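Local coordinates for protein superoxide dismutase (Candida albicans, PDB 4GUN) that binds manganese and probably converts superoxide into hydrogen peroxide and molecular oxygen, at residues 26-29 with 30-34; 76-79 with 80-84; 13-17 with 18-22; 190-193 with 194-197. The protein carries 2 engineered substitutions. One frame throughout, in Å; residues are numbered along the deposited sequence.

Contact 1: residues 26-29 with 30-34. With MN (manganese (II) ion), chain Q.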
loop_
_atom_site.group_PDB
_atom_site.type_symbol
_atom_site.label_atom_id
_atom_site.label_comp_id
_atom_site.label_asym_id
_atom_site.label_seq_id
_atom_site.Cartn_x
_atom_site.Cartn_y
_atom_site.Cartn_z
ATOM N N LYS A 26 -1.064 26.764 -21.557
ATOM C CA LYS A 26 -1.845 27.626 -20.660
ATOM C C LYS A 26 -3.074 26.840 -20.175
ATOM O O LYS A 26 -3.449 26.940 -19.011
ATOM C CB LYS A 26 -2.317 28.904 -21.390
ATOM C CG LYS A 26 -3.236 29.765 -20.537
ATOM C CD LYS A 26 -3.443 31.162 -21.058
ATOM C CE LYS A 26 -4.562 31.802 -20.267
ATOM N NZ LYS A 26 -4.971 33.102 -20.849
ATOM N N GLU A 27 -3.690 26.052 -21.083
ATOM C CA GLU A 27 -4.907 25.273 -20.831
ATOM C C GLU A 27 -4.713 24.275 -19.690
ATOM O O GLU A 27 -5.515 24.273 -18.751
ATOM C CB GLU A 27 -5.429 24.633 -22.142
ATOM C CG GLU A 27 -5.948 25.661 -23.154
ATOM C CD GLU A 27 -4.947 26.712 -23.615
ATOM O OE1 GLU A 27 -3.785 26.335 -23.898
ATOM O OE2 GLU A 27 -5.293 27.917 -23.591
ATOM N N ILE A 28 -3.578 23.534 -19.698
ATOM C CA ILE A 28 -3.198 22.638 -18.582
ATOM C C ILE A 28 -2.941 23.482 -17.324
ATOM O O ILE A 28 -3.578 23.240 -16.315
ATOM C CB ILE A 28 -1.978 21.726 -18.918
ATOM C CG1 ILE A 28 -2.349 20.662 -19.969
ATOM C CG2 ILE A 28 -1.397 21.073 -17.630
ATOM C CD1 ILE A 28 -1.118 20.022 -20.662
ATOM N N ASN A 29 -2.031 24.485 -17.396
ATOM C CA ASN A 29 -1.695 25.348 -16.258
ATOM C C ASN A 29 -2.912 26.001 -15.575
ATOM O O ASN A 29 -3.004 26.010 -14.349
ATOM C CB ASN A 29 -0.640 26.394 -16.664
ATOM C CG ASN A 29 0.764 25.845 -16.849
ATOM O OD1 ASN A 29 1.134 24.813 -16.288
ATOM N ND2 ASN A 29 1.603 26.551 -17.606
ATOM N N ASP A 30 -3.868 26.513 -16.358
ATOM C CA ASP A 30 -5.069 27.141 -15.781
ATOM C C ASP A 30 -5.912 26.139 -14.963
ATOM O O ASP A 30 -6.368 26.459 -13.866
ATOM C CB ASP A 30 -5.925 27.800 -16.871
ATOM C CG ASP A 30 -6.968 28.756 -16.326
ATOM O OD1 ASP A 30 -6.879 29.117 -15.134
ATOM O OD2 ASP A 30 -7.840 29.179 -17.099
ATOM N N LEU A 31 -6.096 24.929 -15.486
ATOM C CA LEU A 31 -6.855 23.889 -14.772
ATOM C C LEU A 31 -6.045 23.370 -13.604
ATOM O O LEU A 31 -6.575 23.185 -12.501
ATOM C CB LEU A 31 -7.182 22.726 -15.706
ATOM C CG LEU A 31 -8.247 22.995 -16.750
ATOM C CD1 LEU A 31 -8.237 21.900 -17.803
ATOM C CD2 LEU A 31 -9.634 23.154 -16.110
ATOM N N HIS A 32 -4.743 23.165 -13.854
ATOM C CA HIS A 32 -3.810 22.608 -12.871
ATOM C C HIS A 32 -3.751 23.407 -11.589
ATOM O O HIS A 32 -3.921 22.839 -10.516
ATOM C CB HIS A 32 -2.417 22.379 -13.486
ATOM C CG HIS A 32 -1.662 21.231 -12.863
ATOM N ND1 HIS A 32 -0.390 20.913 -13.273
ATOM C CD2 HIS A 32 -2.012 20.400 -11.854
ATOM C CE1 HIS A 32 -0.012 19.892 -12.525
ATOM N NE2 HIS A 32 -0.950 19.555 -11.649
ATOM N N ILE A 33 -3.602 24.729 -11.703
ATOM C CA ILE A 33 -3.517 25.632 -10.559
ATOM C C ILE A 33 -4.895 25.966 -9.966
ATOM O O ILE A 33 -5.107 25.797 -8.756
ATOM C CB ILE A 33 -2.714 26.924 -10.937
ATOM C CG1 ILE A 33 -1.285 26.592 -11.461
ATOM C CG2 ILE A 33 -2.670 27.931 -9.751
ATOM C CD1 ILE A 33 -0.560 27.688 -12.198
ATOM N N ASN A 34 -5.815 26.484 -10.823
ATOM C CA ASN A 34 -7.135 26.987 -10.429
ATOM C C ASN A 34 -8.249 25.972 -10.173
ATOM O O ASN A 34 -9.263 26.318 -9.552
ATOM C CB ASN A 34 -7.548 28.182 -11.299
ATOM C CG ASN A 34 -6.513 29.277 -11.192
ATOM O OD1 ASN A 34 -6.123 29.683 -10.093
ATOM N ND2 ASN A 34 -5.948 29.680 -12.303
HETATM MN MN MN Q . -1.026 17.794 -10.405
HETATM O O HOH W 1 1.236 22.149 -14.975
HETATM O O HOH W 2 -0.776 15.975 -9.266
#
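His-32 N gives its hydrogen to Ile-28 O in a 2.7 Å bond, an ordinary i to i+4 bond of helix 26-56. This is the start of the long first helix of the alpha-hairpin domain of iron/manganese superoxide dismutases. Asp-30 N to Lys-26 O and Ile-33 N to Asn-29 O continue the helical pattern on either side. The bond from Leu-31 N to Glu-27 O is weak.

The side chains of Asn-29 and His-32 meet through water 1. The water donates to Asn-29 OD1 at 3.0 Å and accepts from His-32 ND1 at 2.7 Å, lying at the ring edge in the ring plane. His-32 CG is anti to the backbone N (chi1 -150°), and this turns the imidazole out from the helix. His-32 NE2, the other nitrogen, binds the manganese ion at 2.2 Å; His-80, Asp-170, His-174 and water 2 complete the site. Asn-29 ND2 is held by Leu-17 O, so both ends of this buried amide have partners and its rotation is fixed. The amide probably helps to position the water behind a metal ligand.

On another side of the helix, beside a wider pi-type turn at 32-34, Asn-34 ND2 donates to Asp-30 OD1 at 3.0 Å. Asp-30 OD1 lies close to the amide plane of Asn-34 and receives the bond nearly along its own C-O axis.

Contact 2: residues 76-79 with 80-84. With MN (manganese (II) ion), chain Q.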
loop_
_atom_site.group_PDB
_atom_site.type_symbol
_atom_site.label_atom_id
_atom_site.label_comp_id
_atom_site.label_asym_id
_atom_site.label_seq_id
_atom_site.Cartn_x
_atom_site.Cartn_y
_atom_site.Cartn_z
ATOM N N GLY A 76 -0.999 17.040 -1.593
ATOM C CA GLY A 76 -1.301 17.704 -2.862
ATOM C C GLY A 76 -0.901 19.163 -2.864
ATOM O O GLY A 76 -0.326 19.641 -3.835
ATOM N N HIS A 77 -1.173 19.872 -1.751
ATOM C CA HIS A 77 -0.800 21.291 -1.606
ATOM C C HIS A 77 0.717 21.460 -1.595
ATOM O O HIS A 77 1.236 22.333 -2.296
ATOM C CB HIS A 77 -1.391 21.899 -0.325
ATOM C CG HIS A 77 -0.879 23.282 -0.035
ATOM N ND1 HIS A 77 -1.218 24.374 -0.846
ATOM C CD2 HIS A 77 -0.124 23.723 1.001
ATOM C CE1 HIS A 77 -0.632 25.425 -0.286
ATOM N NE2 HIS A 77 0.061 25.079 0.808
ATOM N N THR A 78 1.411 20.614 -0.798
ATOM C CA THR A 78 2.873 20.621 -0.653
ATOM C C THR A 78 3.545 20.311 -1.989
ATOM O O THR A 78 4.466 21.036 -2.390
ATOM C CB THR A 78 3.298 19.619 0.435
ATOM O OG1 THR A 78 2.744 20.042 1.677
ATOM C CG2 THR A 78 4.824 19.486 0.554
ATOM N N ASN A 79 3.081 19.253 -2.673
ATOM C CA ASN A 79 3.645 18.827 -3.978
ATOM C C ASN A 79 3.468 19.888 -5.069
ATOM O O ASN A 79 4.431 20.212 -5.766
ATOM C CB ASN A 79 3.061 17.483 -4.416
ATOM C CG ASN A 79 3.532 16.288 -3.602
ATOM O OD1 ASN A 79 4.585 16.321 -2.963
ATOM N ND2 ASN A 79 2.777 15.188 -3.634
ATOM N N HIS A 80 2.243 20.424 -5.219
ATOM C CA HIS A 80 1.970 21.452 -6.215
ATOM C C HIS A 80 2.736 22.755 -5.950
ATOM O O HIS A 80 3.317 23.287 -6.885
ATOM C CB HIS A 80 0.461 21.634 -6.444
ATOM C CG HIS A 80 -0.142 20.478 -7.199
ATOM N ND1 HIS A 80 -0.605 19.350 -6.544
ATOM C CD2 HIS A 80 -0.263 20.278 -8.532
ATOM C CE1 HIS A 80 -1.042 18.534 -7.489
ATOM N NE2 HIS A 80 -0.886 19.060 -8.699
ATOM N N SER A 81 2.835 23.199 -4.673
ATOM C CA SER A 81 3.614 24.390 -4.267
ATOM C C SER A 81 5.088 24.251 -4.642
ATOM O O SER A 81 5.690 25.219 -5.125
ATOM C CB SER A 81 3.486 24.656 -2.766
ATOM O OG SER A 81 2.173 25.087 -2.449
ATOM N N LEU A 82 5.665 23.039 -4.444
ATOM C CA LEU A 82 7.052 22.728 -4.835
ATOM C C LEU A 82 7.148 22.776 -6.357
ATOM O O LEU A 82 8.105 23.320 -6.903
ATOM C CB LEU A 82 7.494 21.334 -4.357
ATOM C CG LEU A 82 7.731 21.109 -2.857
ATOM C CD1 LEU A 82 7.613 19.627 -2.511
ATOM C CD2 LEU A 82 9.102 21.655 -2.406
ATOM N N PHE A 83 6.147 22.209 -7.037
ATOM C CA PHE A 83 6.110 22.135 -8.500
ATOM C C PHE A 83 6.151 23.519 -9.153
ATOM O O PHE A 83 7.057 23.775 -9.952
ATOM C CB PHE A 83 4.911 21.302 -8.965
ATOM C CG PHE A 83 4.876 20.891 -10.418
ATOM C CD1 PHE A 83 5.930 20.176 -10.985
ATOM C CD2 PHE A 83 3.747 21.129 -11.197
ATOM C CE1 PHE A 83 5.879 19.759 -12.324
ATOM C CE2 PHE A 83 3.691 20.696 -12.530
ATOM C CZ PHE A 83 4.758 20.036 -13.089
ATOM N N TRP A 84 5.244 24.432 -8.769
ATOM C CA TRP A 84 5.215 25.774 -9.361
ATOM C C TRP A 84 6.525 26.549 -9.147
ATOM O O TRP A 84 6.941 27.298 -10.039
ATOM C CB TRP A 84 4.013 26.619 -8.901
ATOM C CG TRP A 84 2.690 25.912 -8.721
ATOM C CD1 TRP A 84 1.860 26.017 -7.645
ATOM C CD2 TRP A 84 2.014 25.061 -9.669
ATOM N NE1 TRP A 84 0.707 25.300 -7.861
ATOM C CE2 TRP A 84 0.796 24.663 -9.075
ATOM C CE3 TRP A 84 2.343 24.556 -10.943
ATOM C CZ2 TRP A 84 -0.086 23.775 -9.698
ATOM C CZ3 TRP A 84 1.450 23.707 -11.574
ATOM C CH2 TRP A 84 0.276 23.285 -10.931
HETATM MN MN MN Q . -1.026 17.794 -10.405
HETATM O O HOH W 2 -0.776 15.975 -9.266
#
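Gly-76 O and His-77 O each accept two hydrogen bonds from the next turn of helix 60-85, the second arm of the alpha hairpin. His-80 ND1 reaches Gly-76 O at 2.7 Å, and His-80 N reaches the same oxygen at 3.0 Å. The two donors come from opposite faces of the carbonyl plane. Gly-76 O lies in the imidazole plane, at the ring edge. Ser-81 repeats the pattern one residue on. Ser-81 N and Ser-81 OG (2.9 Å) both bind His-77 O, again from opposite faces. With OG beside its own backbone N (chi1 -69°), the serine hydroxyl can turn back to that carbonyl. Leu-82 N to Thr-78 O and Phe-83 N to Asn-79 O are plain helical bonds.

With His-80 ND1 donating to Gly-76 O, His-80 NE2 binds manganese at 2.1 Å. The Gly-76 carbonyl and the manganese together hold the ring's rotation, and the negative end of the carbonyl may make the imidazole a somewhat stronger ligand. His-32, Asp-170, His-174 and water 2 fill the other positions.

Outside partners hold the polar ends of nearby side chains. His-77 ND1 bonds to His-37, and Asn-79 bonds to Thr-157 and to Asp-156 O. Leu-60 of the third subunit packs on His-77 and Thr-78.

Nonpolar and face contacts are few. Thr-78 and Leu-82 lie side by side, with CG2 of Thr-78 4.1 Å from CD1 of Leu-82. Ser-81 OG sits 3.5 Å above one face of the His-77 ring, offset toward its rim.

Contact 3: residues 13-17 with 18-22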
loop_
_atom_site.group_PDB
_atom_site.type_symbol
_atom_site.label_atom_id
_atom_site.label_comp_id
_atom_site.label_asym_id
_atom_site.label_seq_id
_atom_site.Cartn_x
_atom_site.Cartn_y
_atom_site.Cartn_z
ATOM N N ILE A 13 1.658 32.547 -8.118
ATOM C CA ILE A 13 2.549 31.932 -9.130
ATOM C C ILE A 13 3.454 32.990 -9.780
ATOM O O ILE A 13 2.942 33.953 -10.332
ATOM C CB ILE A 13 1.739 31.126 -10.190
ATOM C CG1 ILE A 13 0.614 30.257 -9.561
ATOM C CG2 ILE A 13 2.647 30.326 -11.123
ATOM C CD1 ILE A 13 1.041 29.087 -8.660
ATOM N N ASP A 14 4.786 32.774 -9.759
ATOM C CA ASP A 14 5.816 33.699 -10.271
ATOM C C ASP A 14 5.974 33.743 -11.811
ATOM O O ASP A 14 6.983 34.246 -12.320
ATOM C CB ASP A 14 7.178 33.430 -9.589
ATOM C CG ASP A 14 7.127 33.161 -8.089
ATOM O OD1 ASP A 14 6.341 33.850 -7.380
ATOM O OD2 ASP A 14 7.905 32.300 -7.614
ATOM N N TRP A 15 4.989 33.226 -12.541
ATOM C CA TRP A 15 4.989 33.232 -14.003
ATOM C C TRP A 15 3.572 33.259 -14.549
ATOM O O TRP A 15 2.636 32.845 -13.862
ATOM C CB TRP A 15 5.805 32.062 -14.598
ATOM C CG TRP A 15 5.702 30.765 -13.853
ATOM C CD1 TRP A 15 6.586 30.281 -12.936
ATOM C CD2 TRP A 15 4.695 29.750 -14.015
ATOM N NE1 TRP A 15 6.183 29.043 -12.494
ATOM C CE2 TRP A 15 5.024 28.691 -13.138
ATOM C CE3 TRP A 15 3.523 29.648 -14.795
ATOM C CZ2 TRP A 15 4.219 27.551 -13.000
ATOM C CZ3 TRP A 15 2.741 28.502 -14.682
ATOM C CH2 TRP A 15 3.091 27.472 -13.792
ATOM N N ALA A 16 3.420 33.755 -15.787
ATOM C CA ALA A 16 2.127 33.833 -16.484
ATOM C C ALA A 16 1.698 32.417 -16.899
ATOM O O ALA A 16 2.553 31.559 -17.129
ATOM C CB ALA A 16 2.252 34.737 -17.701
ATOM N N LEU A 17 0.379 32.162 -16.990
ATOM C CA LEU A 17 -0.123 30.822 -17.323
ATOM C C LEU A 17 0.369 30.251 -18.667
ATOM O O LEU A 17 0.558 29.031 -18.816
ATOM C CB LEU A 17 -1.650 30.803 -17.253
ATOM C CG LEU A 17 -2.272 31.024 -15.892
ATOM C CD1 LEU A 17 -3.739 31.416 -16.032
ATOM C CD2 LEU A 17 -2.130 29.773 -15.005
ATOM N N ASP A 18 0.606 31.131 -19.627
ATOM C CA ASP A 18 1.052 30.724 -20.960
ATOM C C ASP A 18 2.593 30.773 -21.146
ATOM O O ASP A 18 3.088 30.477 -22.229
ATOM C CB ASP A 18 0.348 31.613 -22.007
ATOM C CG ASP A 18 0.765 33.083 -21.986
ATOM O OD1 ASP A 18 0.382 33.817 -22.917
ATOM O OD2 ASP A 18 1.442 33.505 -21.011
ATOM N N ALA A 19 3.327 31.148 -20.095
ATOM C CA ALA A 19 4.782 31.347 -20.118
ATOM C C ALA A 19 5.631 30.077 -20.219
ATOM O O ALA A 19 6.820 30.181 -20.522
ATOM C CB ALA A 19 5.205 32.212 -18.931
ATOM N N LEU A 20 5.028 28.875 -20.000
ATOM C CA LEU A 20 5.722 27.573 -20.101
ATOM C C LEU A 20 5.567 26.939 -21.486
ATOM O O LEU A 20 6.158 25.890 -21.755
ATOM C CB LEU A 20 5.303 26.587 -18.967
ATOM C CG LEU A 20 5.300 27.128 -17.498
ATOM C CD1 LEU A 20 5.235 25.965 -16.508
ATOM C CD2 LEU A 20 6.545 27.998 -17.193
ATOM N N GLU A 21 4.789 27.595 -22.384
ATOM C CA GLU A 21 4.579 27.141 -23.774
ATOM C C GLU A 21 5.910 27.192 -24.541
ATOM O O GLU A 21 6.701 28.087 -24.247
ATOM C CB GLU A 21 3.512 28.019 -24.458
ATOM C CG GLU A 21 2.119 27.669 -23.968
ATOM C CD GLU A 21 0.975 28.499 -24.510
ATOM O OE1 GLU A 21 1.210 29.382 -25.366
ATOM O OE2 GLU A 21 -0.170 28.260 -24.068
ATOM N N PRO A 22 6.234 26.233 -25.452
ATOM C CA PRO A 22 5.398 25.120 -25.942
ATOM C C PRO A 22 5.465 23.826 -25.126
ATOM O O PRO A 22 4.949 22.808 -25.573
ATOM C CB PRO A 22 5.936 24.912 -27.368
ATOM C CG PRO A 22 7.415 25.191 -27.230
ATOM C CD PRO A 22 7.528 26.280 -26.175
HETATM O O HOH W 3 2.334 27.702 -20.240
#
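Leu-20 lays its branched end over one face of the Trp-15 indole. Between them the chain reverses through a type I beta turn from Ala-16 to Ala-19, in the loop before helix 26-56. Trp-15 CG lies between the backbone N and the carbonyl carbon (chi1 37°), which brings the indole to Leu-20. Leu-20 CD1 stands 4.0 Å from the centroid of the six-membered ring of Trp-15 and 17° off its normal, a CH-pi contact. Leu-20 CD2, on the same face, lies nearer the fusion of the two rings, 4.1 Å from Trp-15 CD2. The two side chains cross at about a right angle. Ile-13 CG2 covers the opposite face, 3.4 Å above the Trp-15 plane. The indole is therefore a flat slab between two aliphatic bumps.

At the bend the shapes are smaller. Ala-19 CB is a small bump set against Ala-16 CB (4.1 Å) and Trp-15 CB (4.4 Å). Ala-19 N closes the turn with a 3.1 Å bond to Ala-16 O, coming from above the carbonyl plane. Water 3 bridges Leu-17 O and Leu-20 N. A second type I turn follows from Asp-18 to Glu-21, with a weak bond.

Asn-29 of helix 26-56 touches both Trp-15 and Leu-20. Trp-15 NE1 is taken by Trp-84 O. The turn bond and the water thus pair four backbone atoms of the bend, while the side chains meet across it by nonpolar packing.

Contact 4: residues 190-193 with 194-197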
loop_
_atom_site.group_PDB
_atom_site.type_symbol
_atom_site.label_atom_id
_atom_site.label_comp_id
_atom_site.label_asym_id
_atom_site.label_seq_id
_atom_site.Cartn_x
_atom_site.Cartn_y
_atom_site.Cartn_z
ATOM N N ALA A 190 10.113 16.894 -22.447
ATOM C CA ALA A 190 9.822 18.318 -22.587
ATOM C C ALA A 190 9.921 19.207 -21.343
ATOM O O ALA A 190 10.316 20.365 -21.482
ATOM C CB ALA A 190 8.470 18.499 -23.247
ATOM N N ILE A 191 9.515 18.713 -20.163
ATOM C CA ILE A 191 9.468 19.514 -18.921
ATOM C C ILE A 191 10.818 20.095 -18.476
ATOM O O ILE A 191 10.840 21.160 -17.866
ATOM C CB ILE A 191 8.716 18.769 -17.756
ATOM C CG1 ILE A 191 8.267 19.764 -16.632
ATOM C CG2 ILE A 191 9.533 17.598 -17.198
ATOM C CD1 ILE A 191 7.151 19.263 -15.731
ATOM N N TRP A 192 11.928 19.388 -18.744
ATOM C CA TRP A 192 13.268 19.838 -18.347
ATOM C C TRP A 192 13.675 21.200 -18.922
ATOM O O TRP A 192 14.432 21.917 -18.284
ATOM C CB TRP A 192 14.317 18.751 -18.592
ATOM C CG TRP A 192 14.031 17.528 -17.778
ATOM C CD1 TRP A 192 13.416 16.389 -18.204
ATOM C CD2 TRP A 192 14.229 17.376 -16.369
ATOM N NE1 TRP A 192 13.289 15.503 -17.165
ATOM C CE2 TRP A 192 13.759 16.091 -16.017
ATOM C CE3 TRP A 192 14.805 18.187 -15.370
ATOM C CZ2 TRP A 192 13.839 15.597 -14.713
ATOM C CZ3 TRP A 192 14.840 17.716 -14.064
ATOM C CH2 TRP A 192 14.358 16.438 -13.743
ATOM N N ASN A 193 13.079 21.585 -20.067
ATOM C CA ASN A 193 13.255 22.882 -20.724
ATOM C C ASN A 193 12.679 24.049 -19.870
ATOM O O ASN A 193 13.071 25.192 -20.070
ATOM C CB ASN A 193 12.621 22.862 -22.100
ATOM C CG ASN A 193 13.227 21.860 -23.044
ATOM O OD1 ASN A 193 14.337 22.034 -23.535
ATOM N ND2 ASN A 193 12.523 20.769 -23.302
ATOM N N VAL A 194 11.789 23.755 -18.905
ATOM C CA VAL A 194 11.210 24.786 -18.012
ATOM C C VAL A 194 11.485 24.538 -16.537
ATOM O O VAL A 194 10.849 25.157 -15.675
ATOM C CB VAL A 194 9.713 25.148 -18.296
ATOM C CG1 VAL A 194 9.567 25.918 -19.605
ATOM C CG2 VAL A 194 8.805 23.914 -18.254
ATOM N N ILE A 195 12.440 23.642 -16.234
ATOM C CA ILE A 195 12.790 23.360 -14.848
ATOM C C ILE A 195 13.652 24.488 -14.281
ATOM O O ILE A 195 14.629 24.899 -14.903
ATOM C CB ILE A 195 13.371 21.932 -14.662
ATOM C CG1 ILE A 195 12.258 20.844 -14.787
ATOM C CG2 ILE A 195 14.179 21.782 -13.358
ATOM C CD1 ILE A 195 11.038 20.937 -13.788
ATOM N N ASN A 196 13.251 25.012 -13.125
ATOM C CA ASN A 196 13.966 26.093 -12.451
ATOM C C ASN A 196 15.044 25.516 -11.509
ATOM O O ASN A 196 14.770 25.224 -10.344
ATOM C CB ASN A 196 12.980 26.964 -11.692
ATOM C CG ASN A 196 13.586 28.188 -11.047
ATOM O OD1 ASN A 196 14.786 28.451 -11.113
ATOM N ND2 ASN A 196 12.766 28.944 -10.374
ATOM N N TRP A 197 16.268 25.346 -12.039
ATOM C CA TRP A 197 17.407 24.835 -11.285
ATOM C C TRP A 197 17.949 25.824 -10.241
ATOM O O TRP A 197 18.649 25.386 -9.330
ATOM C CB TRP A 197 18.516 24.332 -12.214
ATOM C CG TRP A 197 18.203 23.036 -12.905
ATOM C CD1 TRP A 197 17.889 22.864 -14.222
ATOM C CD2 TRP A 197 18.226 21.724 -12.322
ATOM N NE1 TRP A 197 17.721 21.526 -14.500
ATOM C CE2 TRP A 197 17.932 20.802 -13.353
ATOM C CE3 TRP A 197 18.508 21.232 -11.034
ATOM C CZ2 TRP A 197 17.852 19.417 -13.123
ATOM C CZ3 TRP A 197 18.416 19.864 -10.809
ATOM C CH2 TRP A 197 18.136 18.969 -11.856
#
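Trp-192 and Ile-195 make the tight part of this contact, where helix 184-191 runs out through a short 3-10 segment in the C-terminal domain. The two side chains lie side by side and point the same way, with Trp-192 CE3 3.7 Å from Ile-195 CG1. Trp-197 comes in from the start of the next helix, its CZ2 3.6 Å from Trp-192 CZ3. The two indoles meet rim to rim, six-membered centroids 6.0 Å apart and planes at 18°; neither covers the face of the other. Ile-195 CG2 instead sits over one face of Trp-197, 3.7 Å above its plane, and also borders Trp-192. Ile-195 CG1 lies beside the backbone N (chi1 -73°), and a chi2 near -58° brings Ile-195 CD1 to 4.1 Å from Ile-191 CG1.

The backbone is held more lightly. Val-194 N binds Ile-191 O at 3.0 Å, and the bond from Ile-195 N to Trp-192 O is weak.

The looser part includes two partly exposed asparagines. Asn-193 ND2 folds back to Ala-190 O at 2.9 Å, arriving above the carbonyl plane. Asn-196 stands at the N-cap of helix 197-205, where its OD1 makes weak bonds to Ala-198 N and Glu-199 N.

The packed side faces the protein interior. Trp-192 rests on Ile-119 and Thr-122 of helix 115-127, and its NE1 bonds to Asn-123. Both tryptophans touch Ile-137 of strand 133-140, while Ile-195 and Trp-197 lie against Ile-167 of strand 163-170.

All four contacts are local, each within one unbroken run of chain, so none closes a long loop, nests or crosses. From the N terminus, contact 3 comes first, in the loop before helix 26-56. Contact 1 follows at the start of that helix and is tied back to contact 3 by Glu-21 OE2 and Lys-26 N. Contact 2, on helix 60-85, shares the manganese with contact 1, and Trp-84 also packs on Ile-33. Contact 4 joins the end of helix 184-191 to the start of helix 197-205. Phe-83 of contact 2 touches Ile-191 there, and Leu-20 of contact 3 meets Val-194. These touches join the alpha-hairpin and C-terminal domains.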